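Local coordinates for BPH (Thiobacillus denitrificans, PDB 5OVS), which probably acts as a hydrolase in protein degradation, forming a proteasome-like double ring of fourteen subunits, at residues D43-T49 with M109-N115; T1-I5 with I14-T18; V6-R11 with Y152-D158; S132-A136 with M148-R153; I77-N82 with V122-V128. All coordinates share one frame; numbering follows the deposited sequence.

In the fold
Following the chain from its N terminus, contact 2 closes first, folding residues 1-5 against 14-18 in a hairpin. Contact 3 crosses it: residues 6-11 continue strand 3-8 and meet 152-158 much later in the chain, so contacts 1, 4 and 5 all lie within its long loop. Contact 1 pairs two strands of the five-stranded sheet. Contact 5 crosses contact 1, since helix 74-91 leaves from between its segments and meets the turn at 122-128, beyond them. Contact 4 follows in series and lays helix 141-151 on strand 134-137. Contacts 2, 3 and 4 share the four-stranded sheet, which packs on the other sheet where contact 2 touches contact 1.

Contact 1. Residues D43-T49 with M109-N115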
# COMPACT_ATOMS: atom_id res chain seq x y z
N ASP K 43 -8.03 44.98 -23.59
CA ASP K 43 -7.08 45.88 -22.98
C ASP K 43 -6.60 45.37 -21.61
O ASP K 43 -6.15 46.15 -20.78
CB ASP K 43 -7.65 47.29 -22.87
CG ASP K 43 -8.75 47.39 -21.84
OD1 ASP K 43 -9.36 46.35 -21.48
OD2 ASP K 43 -9.01 48.54 -21.38
N SER K 44 -6.70 44.06 -21.39
CA SER K 44 -6.05 43.42 -20.25
C SER K 44 -4.78 42.70 -20.67
O SER K 44 -4.66 42.25 -21.81
CB SER K 44 -6.99 42.42 -19.57
OG SER K 44 -8.09 43.07 -18.96
N TYR K 45 -3.83 42.60 -19.75
CA TYR K 45 -2.68 41.72 -19.92
C TYR K 45 -2.83 40.61 -18.93
O TYR K 45 -3.10 40.87 -17.76
CB TYR K 45 -1.38 42.44 -19.65
CG TYR K 45 -1.04 43.51 -20.65
CD1 TYR K 45 -0.57 43.18 -21.92
CD2 TYR K 45 -1.17 44.84 -20.34
CE1 TYR K 45 -0.26 44.16 -22.84
CE2 TYR K 45 -0.86 45.84 -21.25
CZ TYR K 45 -0.41 45.49 -22.50
OH TYR K 45 -0.10 46.49 -23.40
N VAL K 46 -2.67 39.38 -19.39
CA VAL K 46 -2.80 38.21 -18.54
C VAL K 46 -1.45 37.51 -18.45
O VAL K 46 -0.86 37.14 -19.46
CB VAL K 46 -3.89 37.26 -19.08
CG1 VAL K 46 -4.11 36.10 -18.11
CG2 VAL K 46 -5.18 38.02 -19.31
N ALA K 47 -0.97 37.36 -17.22
CA ALA K 47 0.31 36.73 -16.93
C ALA K 47 0.02 35.36 -16.34
O ALA K 47 -0.75 35.25 -15.40
CB ALA K 47 1.11 37.57 -15.95
N ILE K 48 0.64 34.33 -16.91
CA ILE K 48 0.19 32.96 -16.71
C ILE K 48 1.29 32.09 -16.11
O ILE K 48 2.40 32.11 -16.59
CB ILE K 48 -0.28 32.35 -18.03
CG1 ILE K 48 -1.37 33.25 -18.66
CG2 ILE K 48 -0.81 30.94 -17.81
CD1 ILE K 48 -1.66 33.00 -20.13
N THR K 49 0.98 31.36 -15.04
CA THR K 49 1.92 30.42 -14.40
C THR K 49 1.44 28.99 -14.63
O THR K 49 0.29 28.78 -15.00
CB THR K 49 2.03 30.66 -12.88
OG1 THR K 49 0.85 30.19 -12.23
CG2 THR K 49 2.19 32.13 -12.58
N MET K 109 -3.48 26.53 -13.14
CA MET K 109 -2.71 27.73 -13.38
C MET K 109 -3.18 28.82 -12.44
O MET K 109 -4.33 28.86 -12.03
CB MET K 109 -2.83 28.17 -14.83
CG MET K 109 -4.25 28.14 -15.34
SD MET K 109 -4.46 29.07 -16.85
CE MET K 109 -6.22 28.87 -17.06
N ASP K 110 -2.26 29.70 -12.09
CA ASP K 110 -2.58 30.90 -11.36
C ASP K 110 -2.32 32.04 -12.34
O ASP K 110 -1.37 31.98 -13.11
CB ASP K 110 -1.69 31.02 -10.14
CG ASP K 110 -1.86 29.85 -9.18
OD1 ASP K 110 -3.00 29.50 -8.82
OD2 ASP K 110 -0.84 29.27 -8.75
N VAL K 111 -3.17 33.06 -12.37
CA VAL K 111 -2.89 34.20 -13.24
C VAL K 111 -3.07 35.54 -12.57
O VAL K 111 -3.80 35.67 -11.59
CB VAL K 111 -3.74 34.18 -14.54
CG1 VAL K 111 -3.64 32.83 -15.20
CG2 VAL K 111 -5.18 34.57 -14.24
N LEU K 112 -2.35 36.53 -13.08
CA LEU K 112 -2.58 37.92 -12.72
C LEU K 112 -3.14 38.64 -13.97
O LEU K 112 -2.75 38.34 -15.09
CB LEU K 112 -1.28 38.55 -12.24
CG LEU K 112 -0.64 37.81 -11.05
CD1 LEU K 112 0.74 38.39 -10.76
CD2 LEU K 112 -1.51 37.91 -9.82
N ILE K 113 -4.10 39.54 -13.75
CA ILE K 113 -4.78 40.27 -14.82
C ILE K 113 -4.69 41.76 -14.53
O ILE K 113 -5.26 42.24 -13.56
CB ILE K 113 -6.26 39.88 -14.88
CG1 ILE K 113 -6.38 38.40 -15.21
CG2 ILE K 113 -7.00 40.75 -15.92
CD1 ILE K 113 -7.75 37.84 -14.93
N ALA K 114 -3.96 42.47 -15.38
CA ALA K 114 -3.82 43.91 -15.27
C ALA K 114 -4.67 44.59 -16.34
O ALA K 114 -4.58 44.27 -17.51
CB ALA K 114 -2.37 44.30 -15.45
N ASN K 115 -5.51 45.53 -15.93
CA ASN K 115 -6.14 46.45 -16.89
C ASN K 115 -6.43 47.80 -16.25
O ASN K 115 -6.39 47.93 -15.02
CB ASN K 115 -7.38 45.81 -17.53
CG ASN K 115 -8.52 45.64 -16.55
OD1 ASN K 115 -9.11 46.61 -16.06
ND2 ASN K 115 -8.88 44.39 -16.29
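Tyr45 and Ala114 form a hydrogen-bonded antiparallel pair, and so do Ala47 and Leu112; strands 44-48 and 111-115 run at 162° with axes 4.6 Å apart. The straightest bond joins Ala47 N to Leu112 O at 2.9 Å and 174°, and the return bond from Leu112 N to Ala47 O is 3.1 Å long. The pairs Val46–Ile113 and Ile48–Val111 turn their backbone bonds outward, Val46 to Ile39 and Ile48 to Lys37 on one flank, Val111 to Val122 and Ile113 to Phe120 on the other; their side chains gather on the face opposite Ala47 and Leu112. There Ile48 CG1 lies alongside Val111 CG1 at 4.2 Å. Val46 CG1 crosses over to Val111 CB. At one end Thr49 grips Asp110 O twice: Thr49 N approaches nearly head-on at 3.1 Å, Thr49 OG1 from well to one side at 3.0 Å. Having OG1 between N and carbonyl carbon (chi1 74°) brings the hydroxyl there. At the other end the side chains add a weak bond from Asn115 ND2 to Ser44 OG at 3.1 Å; Asn115 OD1 turns to Arg117 N. Trp81 and Ile77 of helix 74-91 cover the Val46 and Val111 face, Val3 of strand 3-8 the Ala47 and Leu112 face. A sheet clasped between helices and a second sheet is characteristic of the Ntn-hydrolase sandwich found in proteasome subunits.

Contact 2. Residues T1-I5 with I14-T18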
# COMPACT_ATOMS: atom_id res chain seq x y z
N THR K 1 8.33 29.73 -12.30
CA THR K 1 7.75 30.95 -12.93
C THR K 1 7.51 32.01 -11.85
O THR K 1 7.20 31.67 -10.72
CB THR K 1 6.44 30.62 -13.67
OG1 THR K 1 6.73 29.89 -14.86
CG2 THR K 1 5.71 31.86 -14.07
N THR K 2 7.68 33.28 -12.20
CA THR K 2 7.23 34.38 -11.36
C THR K 2 6.50 35.40 -12.21
O THR K 2 7.02 35.85 -13.23
CB THR K 2 8.38 35.09 -10.67
OG1 THR K 2 9.11 34.14 -9.88
CG2 THR K 2 7.86 36.19 -9.76
N VAL K 3 5.29 35.75 -11.77
CA VAL K 3 4.52 36.84 -12.37
C VAL K 3 4.19 37.83 -11.26
O VAL K 3 3.90 37.43 -10.13
CB VAL K 3 3.23 36.34 -13.04
CG1 VAL K 3 3.53 35.57 -14.31
CG2 VAL K 3 2.39 35.49 -12.09
N THR K 4 4.25 39.12 -11.56
CA THR K 4 3.95 40.14 -10.58
C THR K 4 2.98 41.18 -11.13
O THR K 4 2.85 41.39 -12.36
CB THR K 4 5.23 40.85 -10.09
OG1 THR K 4 5.88 41.46 -11.21
CG2 THR K 4 6.20 39.85 -9.41
N ILE K 5 2.29 41.83 -10.21
CA ILE K 5 1.34 42.84 -10.59
C ILE K 5 1.34 43.92 -9.51
O ILE K 5 1.40 43.63 -8.32
CB ILE K 5 -0.04 42.22 -10.81
CG1 ILE K 5 -0.90 43.16 -11.66
CG2 ILE K 5 -0.69 41.84 -9.49
CD1 ILE K 5 -2.09 42.48 -12.28
N ILE K 14 2.65 45.17 -14.67
CA ILE K 14 2.59 43.72 -14.63
C ILE K 14 3.89 43.18 -15.23
O ILE K 14 4.39 43.73 -16.22
CB ILE K 14 1.33 43.18 -15.35
CG1 ILE K 14 1.19 41.67 -15.14
CG2 ILE K 14 1.32 43.54 -16.84
CD1 ILE K 14 -0.14 41.11 -15.60
N ALA K 15 4.47 42.16 -14.59
CA ALA K 15 5.74 41.61 -15.07
C ALA K 15 5.79 40.09 -14.99
O ALA K 15 4.94 39.45 -14.38
CB ALA K 15 6.90 42.22 -14.31
N ALA K 16 6.80 39.52 -15.63
CA ALA K 16 7.00 38.07 -15.62
C ALA K 16 8.43 37.77 -15.98
O ALA K 16 9.06 38.52 -16.71
CB ALA K 16 6.05 37.38 -16.59
N ASP K 17 8.94 36.66 -15.46
CA ASP K 17 10.22 36.15 -15.92
C ASP K 17 9.98 35.49 -17.29
O ASP K 17 8.86 35.49 -17.80
CB ASP K 17 10.83 35.19 -14.89
CG ASP K 17 10.40 33.77 -15.10
OD1 ASP K 17 9.25 33.41 -14.79
OD2 ASP K 17 11.25 33.00 -15.60
N THR K 18 11.02 34.96 -17.91
CA THR K 18 10.89 34.40 -19.25
C THR K 18 11.43 32.98 -19.43
O THR K 18 11.50 32.50 -20.56
CB THR K 18 11.63 35.31 -20.23
OG1 THR K 18 12.91 35.62 -19.68
CG2 THR K 18 10.84 36.59 -20.44
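Asp17 reaches Thr2 because its CG stands between its own backbone N and carbonyl carbon (chi1 89°), turning OD1 back toward the start of the chain. Ile5 and Ile14 each hold CG1 opposite the backbone N (chi1 -160° and -173°), and their CD1 methyls meet at 4.1 Å. OD1 of Asp17 accepts from Thr2 N at 3.0 Å, the N-H coming from above the carboxylate plane, while Asp17 N bonds back to Thr2 O at 3.1 Å. The backbone bond extends the ladder of Thr4 and Ala15 (Thr4 N to Ala15 O and Ala15 N to Thr4 O, both 2.9 Å), and the carboxylate replaces a further backbone acceptor. On one face Val3 CG1 leans on Ala16 CB at 3.9 Å, beside the isoleucines and against strands 44-48 and 111-115; on the other Thr4 OG1 lies next to Ala15 CB and bonds to Ala163 O. Lys37 NZ links Asp17 to the N-terminal threonine, by a salt bridge with Asp17 OD1 and a hydrogen bond with Thr1 OG1; Asp17 OD2 is taken by Leu19 N and Gly178 N. With an alanine instead of Asp17, Thr2 N would probably lose its acceptor and Lys37 its carboxylate, leaving the lysine less firmly placed. This hairpin is consistent with the active site of proteasome beta subunits, in which the N-terminal threonine is the nucleophile, as Thr1 probably is here.

Contact 3. Residues V6-R11 with Y152-D158; sequences VRKDGR and YRAPSLD
Lys8 plugs the loop with its amine: NZ donates to Tyr152 O and to Leu157 O, each at 2.8 Å, and Ala154 O lies 2.9 Å from the same NZ. The chain reaches so far because it is extended throughout, from CG opposite the backbone N (chi1 174°) onward. A glutamine in its place would probably stop short of these carbonyls and leave the turn without the charge that gathers them. Alongside, Tyr152 OH donates to Arg7 O at 2.6 Å, nearly in line with the carbonyl, and the ring's edge touches Val6 CG1. Farther out, Arg11 NH1 makes a salt bridge with Asp158 OD2 at 3.3 Å, the two flat groups steeply turned at 69°. Asp158 is itself the N-cap of helix 159-173, its OD1 taking Ala161 N, and Arg11 NE is held by Glu187. Lys8 and Arg11 bracket a type I' turn, the two-residue loop of the hairpin of strands 3-8 and 11-16, pinned to the loop between helices 141-151 and 159-173.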
# COMPACT_ATOMS: atom_id res chain seq x y z
N VAL K 6 1.32 45.17 -9.96
CA VAL K 6 1.52 46.31 -9.08
C VAL K 6 0.66 47.50 -9.51
O VAL K 6 0.48 47.79 -10.71
CB VAL K 6 2.99 46.75 -9.03
CG1 VAL K 6 3.17 47.92 -8.08
CG2 VAL K 6 3.89 45.58 -8.63
N ARG K 7 0.16 48.18 -8.50
CA ARG K 7 -0.70 49.32 -8.62
C ARG K 7 -0.08 50.42 -7.76
O ARG K 7 0.02 50.27 -6.55
CB ARG K 7 -2.05 48.88 -8.06
CG ARG K 7 -3.19 49.86 -8.24
CD ARG K 7 -4.23 49.67 -7.15
NE ARG K 7 -5.04 50.88 -7.07
CZ ARG K 7 -6.31 50.99 -7.47
NH1 ARG K 7 -6.96 49.96 -7.97
NH2 ARG K 7 -6.92 52.16 -7.34
N LYS K 8 0.40 51.50 -8.36
CA LYS K 8 1.03 52.55 -7.56
C LYS K 8 1.06 53.86 -8.30
O LYS K 8 1.42 53.90 -9.47
CB LYS K 8 2.46 52.16 -7.19
CG LYS K 8 3.22 53.26 -6.47
CD LYS K 8 4.64 52.87 -6.12
CE LYS K 8 5.38 54.05 -5.51
NZ LYS K 8 6.73 53.69 -4.98
N ASP K 9 0.69 54.93 -7.59
CA ASP K 9 0.70 56.30 -8.12
C ASP K 9 -0.07 56.50 -9.44
O ASP K 9 0.44 57.13 -10.37
CB ASP K 9 2.14 56.80 -8.29
CG ASP K 9 2.88 56.92 -6.97
OD1 ASP K 9 2.25 57.18 -5.93
OD2 ASP K 9 4.12 56.77 -6.99
N GLY K 10 -1.30 55.98 -9.51
CA GLY K 10 -2.15 56.14 -10.69
C GLY K 10 -1.73 55.32 -11.90
O GLY K 10 -2.22 55.53 -13.01
N ARG K 11 -0.83 54.37 -11.67
CA ARG K 11 -0.20 53.57 -12.72
C ARG K 11 -0.35 52.10 -12.35
O ARG K 11 -0.28 51.76 -11.18
CB ARG K 11 1.29 53.91 -12.79
CG ARG K 11 1.65 55.13 -13.61
CD ARG K 11 2.00 54.68 -15.01
NE ARG K 11 2.69 55.67 -15.81
CZ ARG K 11 4.00 55.66 -16.10
NH1 ARG K 11 4.81 54.70 -15.65
NH2 ARG K 11 4.50 56.63 -16.85
N TYR K 152 7.99 48.75 -2.28
CA TYR K 152 6.73 49.33 -2.73
C TYR K 152 6.66 50.82 -2.43
O TYR K 152 6.20 51.61 -3.25
CB TYR K 152 5.54 48.62 -2.08
CG TYR K 152 4.22 49.11 -2.60
CD1 TYR K 152 3.89 48.99 -3.95
CD2 TYR K 152 3.30 49.69 -1.75
CE1 TYR K 152 2.67 49.44 -4.43
CE2 TYR K 152 2.09 50.15 -2.22
CZ TYR K 152 1.77 50.03 -3.55
OH TYR K 152 0.54 50.48 -3.98
N ARG K 153 7.14 51.20 -1.25
CA ARG K 153 7.06 52.58 -0.83
C ARG K 153 8.37 53.34 -1.04
O ARG K 153 8.50 54.44 -0.54
CB ARG K 153 6.61 52.64 0.63
CG ARG K 153 5.29 51.93 0.83
CD ARG K 153 4.74 52.05 2.24
NE ARG K 153 3.27 52.04 2.24
CZ ARG K 153 2.50 50.96 2.17
NH1 ARG K 153 3.03 49.73 2.10
NH2 ARG K 153 1.18 51.10 2.18
N ALA K 154 9.32 52.78 -1.78
CA ALA K 154 10.50 53.55 -2.15
C ALA K 154 10.08 54.59 -3.17
O ALA K 154 9.51 54.25 -4.19
CB ALA K 154 11.57 52.65 -2.73
N PRO K 155 10.35 55.87 -2.89
CA PRO K 155 9.79 56.93 -3.75
C PRO K 155 10.37 57.00 -5.15
O PRO K 155 9.71 57.48 -6.07
CB PRO K 155 10.08 58.22 -2.97
CG PRO K 155 11.11 57.88 -1.95
CD PRO K 155 11.01 56.41 -1.68
N SER K 156 11.60 56.52 -5.33
CA SER K 156 12.21 56.53 -6.66
C SER K 156 11.66 55.45 -7.63
O SER K 156 11.99 55.47 -8.81
CB SER K 156 13.71 56.34 -6.50
OG SER K 156 13.97 55.12 -5.83
N LEU K 157 10.83 54.53 -7.15
CA LEU K 157 10.38 53.39 -7.97
C LEU K 157 8.90 53.49 -8.33
O LEU K 157 8.06 53.58 -7.45
CB LEU K 157 10.63 52.06 -7.24
CG LEU K 157 12.10 51.78 -6.87
CD1 LEU K 157 12.24 50.56 -5.97
CD2 LEU K 157 12.96 51.62 -8.11
N ASP K 158 8.59 53.47 -9.62
CA ASP K 158 7.19 53.45 -10.05
C ASP K 158 6.66 52.01 -9.99
O ASP K 158 7.37 51.10 -9.57
CB ASP K 158 7.03 54.10 -11.44
CG ASP K 158 7.63 53.27 -12.57
OD1 ASP K 158 8.60 52.52 -12.33
OD2 ASP K 158 7.13 53.39 -13.72
O HOH W 1 7.37 52.54 -16.00

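Contact 4. Residues S132-A136 with M148-R153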
# COMPACT_ATOMS: atom_id res chain seq x y z
N SER K 132 -4.93 45.46 -3.86
CA SER K 132 -4.93 46.87 -3.49
C SER K 132 -3.58 47.53 -3.77
O SER K 132 -3.50 48.74 -3.95
CB SER K 132 -5.37 47.05 -2.02
OG SER K 132 -4.57 46.31 -1.08
N LYS K 133 -2.52 46.74 -3.84
CA LYS K 133 -1.15 47.26 -3.89
C LYS K 133 -0.32 46.45 -4.88
O LYS K 133 0.02 46.93 -5.95
CB LYS K 133 -0.51 47.19 -2.50
CG LYS K 133 -1.14 48.09 -1.45
CD LYS K 133 -0.70 47.65 -0.06
CE LYS K 133 -0.95 48.68 1.02
NZ LYS K 133 -2.30 48.57 1.63
N PHE K 134 -0.02 45.21 -4.50
CA PHE K 134 0.72 44.30 -5.37
C PHE K 134 0.38 42.85 -5.06
O PHE K 134 -0.26 42.56 -4.05
CB PHE K 134 2.22 44.54 -5.25
CG PHE K 134 2.79 44.36 -3.86
CD1 PHE K 134 3.20 43.11 -3.42
CD2 PHE K 134 2.99 45.45 -3.03
CE1 PHE K 134 3.77 42.94 -2.16
CE2 PHE K 134 3.55 45.30 -1.78
CZ PHE K 134 3.94 44.04 -1.34
N TYR K 135 0.77 41.94 -5.95
CA TYR K 135 0.79 40.52 -5.64
C TYR K 135 1.64 39.78 -6.66
O TYR K 135 2.11 40.38 -7.63
CB TYR K 135 -0.62 39.90 -5.52
CG TYR K 135 -0.68 38.71 -4.58
CD1 TYR K 135 -0.23 38.82 -3.26
CD2 TYR K 135 -1.17 37.48 -5.01
CE1 TYR K 135 -0.25 37.73 -2.41
CE2 TYR K 135 -1.20 36.38 -4.16
CZ TYR K 135 -0.74 36.51 -2.86
OH TYR K 135 -0.79 35.44 -2.02
N ALA K 136 1.87 38.49 -6.41
CA ALA K 136 2.71 37.64 -7.27
C ALA K 136 2.22 36.20 -7.22
O ALA K 136 1.71 35.76 -6.20
CB ALA K 136 4.16 37.70 -6.81
N MET K 148 8.94 43.05 -3.21
CA MET K 148 8.01 44.17 -3.41
C MET K 148 7.54 44.78 -2.09
O MET K 148 7.30 45.99 -2.02
CB MET K 148 6.82 43.75 -4.27
CG MET K 148 7.28 43.40 -5.67
SD MET K 148 6.00 42.97 -6.84
CE MET K 148 5.31 41.51 -6.06
N TYR K 149 7.45 43.97 -1.05
CA TYR K 149 7.16 44.49 0.27
C TYR K 149 8.19 45.54 0.66
O TYR K 149 7.83 46.58 1.20
CB TYR K 149 7.11 43.37 1.31
CG TYR K 149 7.03 43.86 2.75
CD1 TYR K 149 5.83 44.28 3.29
CD2 TYR K 149 8.17 43.94 3.54
CE1 TYR K 149 5.75 44.74 4.59
CE2 TYR K 149 8.10 44.40 4.84
CZ TYR K 149 6.90 44.79 5.36
OH TYR K 149 6.85 45.25 6.65
N ALA K 150 9.46 45.27 0.36
CA ALA K 150 10.56 46.17 0.70
C ALA K 150 10.63 47.42 -0.16
O ALA K 150 11.08 48.46 0.31
CB ALA K 150 11.87 45.43 0.60
N ALA K 151 10.20 47.33 -1.41
CA ALA K 151 10.41 48.41 -2.39
C ALA K 151 9.15 49.19 -2.76
O ALA K 151 9.22 50.17 -3.48
CB ALA K 151 11.01 47.81 -3.65
N TYR K 152 7.99 48.75 -2.28
CA TYR K 152 6.73 49.33 -2.73
C TYR K 152 6.66 50.82 -2.43
O TYR K 152 6.20 51.61 -3.25
CB TYR K 152 5.54 48.62 -2.08
CG TYR K 152 4.22 49.11 -2.60
CD1 TYR K 152 3.89 48.99 -3.95
CD2 TYR K 152 3.30 49.69 -1.75
CE1 TYR K 152 2.67 49.44 -4.43
CE2 TYR K 152 2.09 50.15 -2.22
CZ TYR K 152 1.77 50.03 -3.55
OH TYR K 152 0.54 50.48 -3.98
N ARG K 153 7.14 51.20 -1.25
CA ARG K 153 7.06 52.58 -0.83
C ARG K 153 8.37 53.34 -1.04
O ARG K 153 8.50 54.44 -0.54
CB ARG K 153 6.61 52.64 0.63
CG ARG K 153 5.29 51.93 0.83
CD ARG K 153 4.74 52.05 2.24
NE ARG K 153 3.27 52.04 2.24
CZ ARG K 153 2.50 50.96 2.17
NH1 ARG K 153 3.03 49.73 2.10
NH2 ARG K 153 1.18 51.10 2.18
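Strand 134-136 packs against the C-terminal part of helix 141-151, with Phe134 CA 7.6 Å from Met148 CA. This is helix-on-sheet packing of the outer layer, centred on a Met-aromatic contact. Phe134 has its CG between its backbone N and carbonyl carbon (chi1 60°), which raises the ring into the helix, where one face takes Met148 CB while SD sits obliquely to it. The rim at Phe134 CZ meets the backbone at Tyr149 N, 3.5 Å away. At the CD2 and CE2 rim, on the same side as Met148, the ring meets Tyr152: Phe134 CD2 rests over the face of the Tyr152 ring, 3.8 Å from Tyr152 CD1, with the planes at 55°. Lys133 lays CB and CG across the phenol end of Tyr152 and brings CE to the edge of the Arg153 guanidinium, 3.4 Å from NH2. Lys133 NZ lies 4.3 Å from Arg153 NH2, a like-charged neighbour, but donates to Asp30 O of a neighbouring subunit. Tyr31 of that subunit meets Phe134 edge-to-face, so the patch also forms part of a subunit interface. The Met148 CE methyl lies 3.7 Å from Tyr135 O and 4.0 Å from Ala136 CB.

Contact 5. Residues I77-N82 with V122-V128; sequences IFCVWN and VAAHRTV
Val122 presses on Trp81: its CG1 stands over the indole face, 3.4 Å from Trp81 CD1, and its CB lies above the five-membered ring in a CH-pi contact. Its other methyl, CG2, is pushed against Ile77 CG2 at 3.3 Å, closer than usual for two carbons. A water joins Val122 to Trp81, accepting from Trp81 NE1 at 2.8 Å and donating to Val122 O at 3.3 Å. The chain then turns back through a type I turn from Ala123 to Arg126. Arg126 runs along the helix with CG at the indole edge and CD 3.7 Å from Trp81 O. A water bridges Arg126 NE to Asn82 OD1, 2.7 Å from each. The far nitrogens of Arg126 are held by Glu105 O and Ser107 OG, and Asn82 ND2 donates to His91 O of a neighbouring subunit. Last, Val128 fits its CG2 beside Phe78, 3.7 Å from Phe78 CB, and its CG1 against Ile77. The turn between strands 118-122 and 128-131 is thus clamped onto helix 74-91, with Val111 and Ile113 of strand 111-115 flooring the packing at Trp81 and Ile77, and Phe62 of helix 54-64 meeting Trp81 as well.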
# COMPACT_ATOMS: atom_id res chain seq x y z
N ILE K 77 -14.63 38.31 -13.90
CA ILE K 77 -13.49 37.42 -14.07
C ILE K 77 -13.87 36.02 -13.62
O ILE K 77 -13.52 35.04 -14.27
CB ILE K 77 -12.24 37.93 -13.30
CG1 ILE K 77 -11.76 39.25 -13.90
CG2 ILE K 77 -11.12 36.89 -13.33
CD1 ILE K 77 -10.86 40.05 -12.98
N PHE K 78 -14.58 35.92 -12.51
CA PHE K 78 -14.98 34.60 -12.04
C PHE K 78 -15.82 33.85 -13.08
O PHE K 78 -15.62 32.67 -13.34
CB PHE K 78 -15.78 34.67 -10.75
CG PHE K 78 -16.37 33.36 -10.39
CD1 PHE K 78 -15.55 32.31 -9.98
CD2 PHE K 78 -17.72 33.13 -10.56
CE1 PHE K 78 -16.08 31.07 -9.70
CE2 PHE K 78 -18.26 31.89 -10.28
CZ PHE K 78 -17.44 30.86 -9.85
N CYS K 79 -16.77 34.56 -13.66
CA CYS K 79 -17.66 34.03 -14.65
C CYS K 79 -16.92 33.53 -15.90
O CYS K 79 -17.20 32.44 -16.43
CB CYS K 79 -18.64 35.14 -15.02
SG CYS K 79 -19.86 34.68 -16.23
N VAL K 80 -15.96 34.32 -16.36
CA VAL K 80 -15.11 33.94 -17.51
C VAL K 80 -14.25 32.71 -17.17
O VAL K 80 -14.21 31.73 -17.94
CB VAL K 80 -14.21 35.12 -17.92
CG1 VAL K 80 -13.11 34.68 -18.88
CG2 VAL K 80 -15.05 36.22 -18.56
N TRP K 81 -13.57 32.75 -16.02
CA TRP K 81 -12.72 31.62 -15.61
C TRP K 81 -13.51 30.35 -15.37
O TRP K 81 -13.03 29.26 -15.69
CB TRP K 81 -11.84 31.96 -14.40
CG TRP K 81 -10.41 32.04 -14.78
CD1 TRP K 81 -9.42 31.21 -14.38
CD2 TRP K 81 -9.82 32.97 -15.70
NE1 TRP K 81 -8.23 31.58 -14.96
CE2 TRP K 81 -8.45 32.66 -15.78
CE3 TRP K 81 -10.32 34.04 -16.46
CZ2 TRP K 81 -7.56 33.37 -16.59
CZ3 TRP K 81 -9.44 34.76 -17.26
CH2 TRP K 81 -8.07 34.42 -17.31
N ASN K 82 -14.72 30.47 -14.84
CA ASN K 82 -15.54 29.28 -14.64
C ASN K 82 -15.94 28.64 -15.96
O ASN K 82 -15.90 27.43 -16.08
CB ASN K 82 -16.79 29.60 -13.82
CG ASN K 82 -17.41 28.35 -13.23
OD1 ASN K 82 -16.82 27.70 -12.36
ND2 ASN K 82 -18.60 28.00 -13.71
N VAL K 122 -6.41 35.30 -10.40
CA VAL K 122 -7.25 34.12 -10.31
C VAL K 122 -6.34 32.97 -10.01
O VAL K 122 -5.51 32.61 -10.84
CB VAL K 122 -7.98 33.81 -11.62
CG1 VAL K 122 -9.04 32.73 -11.39
CG2 VAL K 122 -8.60 35.05 -12.20
N ALA K 123 -6.48 32.39 -8.82
CA ALA K 123 -5.70 31.23 -8.46
C ALA K 123 -6.32 30.00 -9.13
O ALA K 123 -7.41 30.09 -9.70
CB ALA K 123 -5.64 31.07 -6.95
N ALA K 124 -5.61 28.88 -9.05
CA ALA K 124 -5.97 27.65 -9.77
C ALA K 124 -7.38 27.12 -9.48
O ALA K 124 -8.01 26.52 -10.35
CB ALA K 124 -4.94 26.56 -9.47
N HIS K 125 -7.87 27.37 -8.27
CA HIS K 125 -9.22 26.94 -7.89
C HIS K 125 -10.28 28.03 -8.14
O HIS K 125 -11.33 28.05 -7.50
CB HIS K 125 -9.21 26.48 -6.44
CG HIS K 125 -8.31 25.30 -6.20
ND1 HIS K 125 -7.01 25.43 -5.74
CD2 HIS K 125 -8.51 23.98 -6.38
CE1 HIS K 125 -6.46 24.23 -5.64
NE2 HIS K 125 -7.35 23.33 -6.03
N ARG K 126 -9.99 28.91 -9.11
CA ARG K 126 -10.87 30.01 -9.53
C ARG K 126 -11.19 31.04 -8.43
O ARG K 126 -12.22 31.72 -8.46
CB ARG K 126 -12.12 29.48 -10.24
CG ARG K 126 -11.74 28.96 -11.63
CD ARG K 126 -12.76 28.01 -12.25
NE ARG K 126 -13.19 26.96 -11.33
CZ ARG K 126 -12.44 25.93 -10.95
NH1 ARG K 126 -11.18 25.79 -11.37
NH2 ARG K 126 -12.94 25.03 -10.12
N THR K 127 -10.25 31.18 -7.50
CA THR K 127 -10.29 32.19 -6.48
C THR K 127 -9.91 33.51 -7.08
O THR K 127 -8.73 33.77 -7.29
CB THR K 127 -9.24 31.89 -5.39
OG1 THR K 127 -9.34 30.52 -4.99
CG2 THR K 127 -9.41 32.81 -4.19
N VAL K 128 -10.90 34.35 -7.38
CA VAL K 128 -10.66 35.65 -7.98
C VAL K 128 -10.49 36.71 -6.92
O VAL K 128 -11.31 36.82 -6.01
CB VAL K 128 -11.82 36.11 -8.89
CG1 VAL K 128 -11.47 37.42 -9.57
CG2 VAL K 128 -12.17 35.03 -9.90
O HOH W 2 -6.35 30.47 -13.15
O HOH W 3 -15.57 26.95 -10.05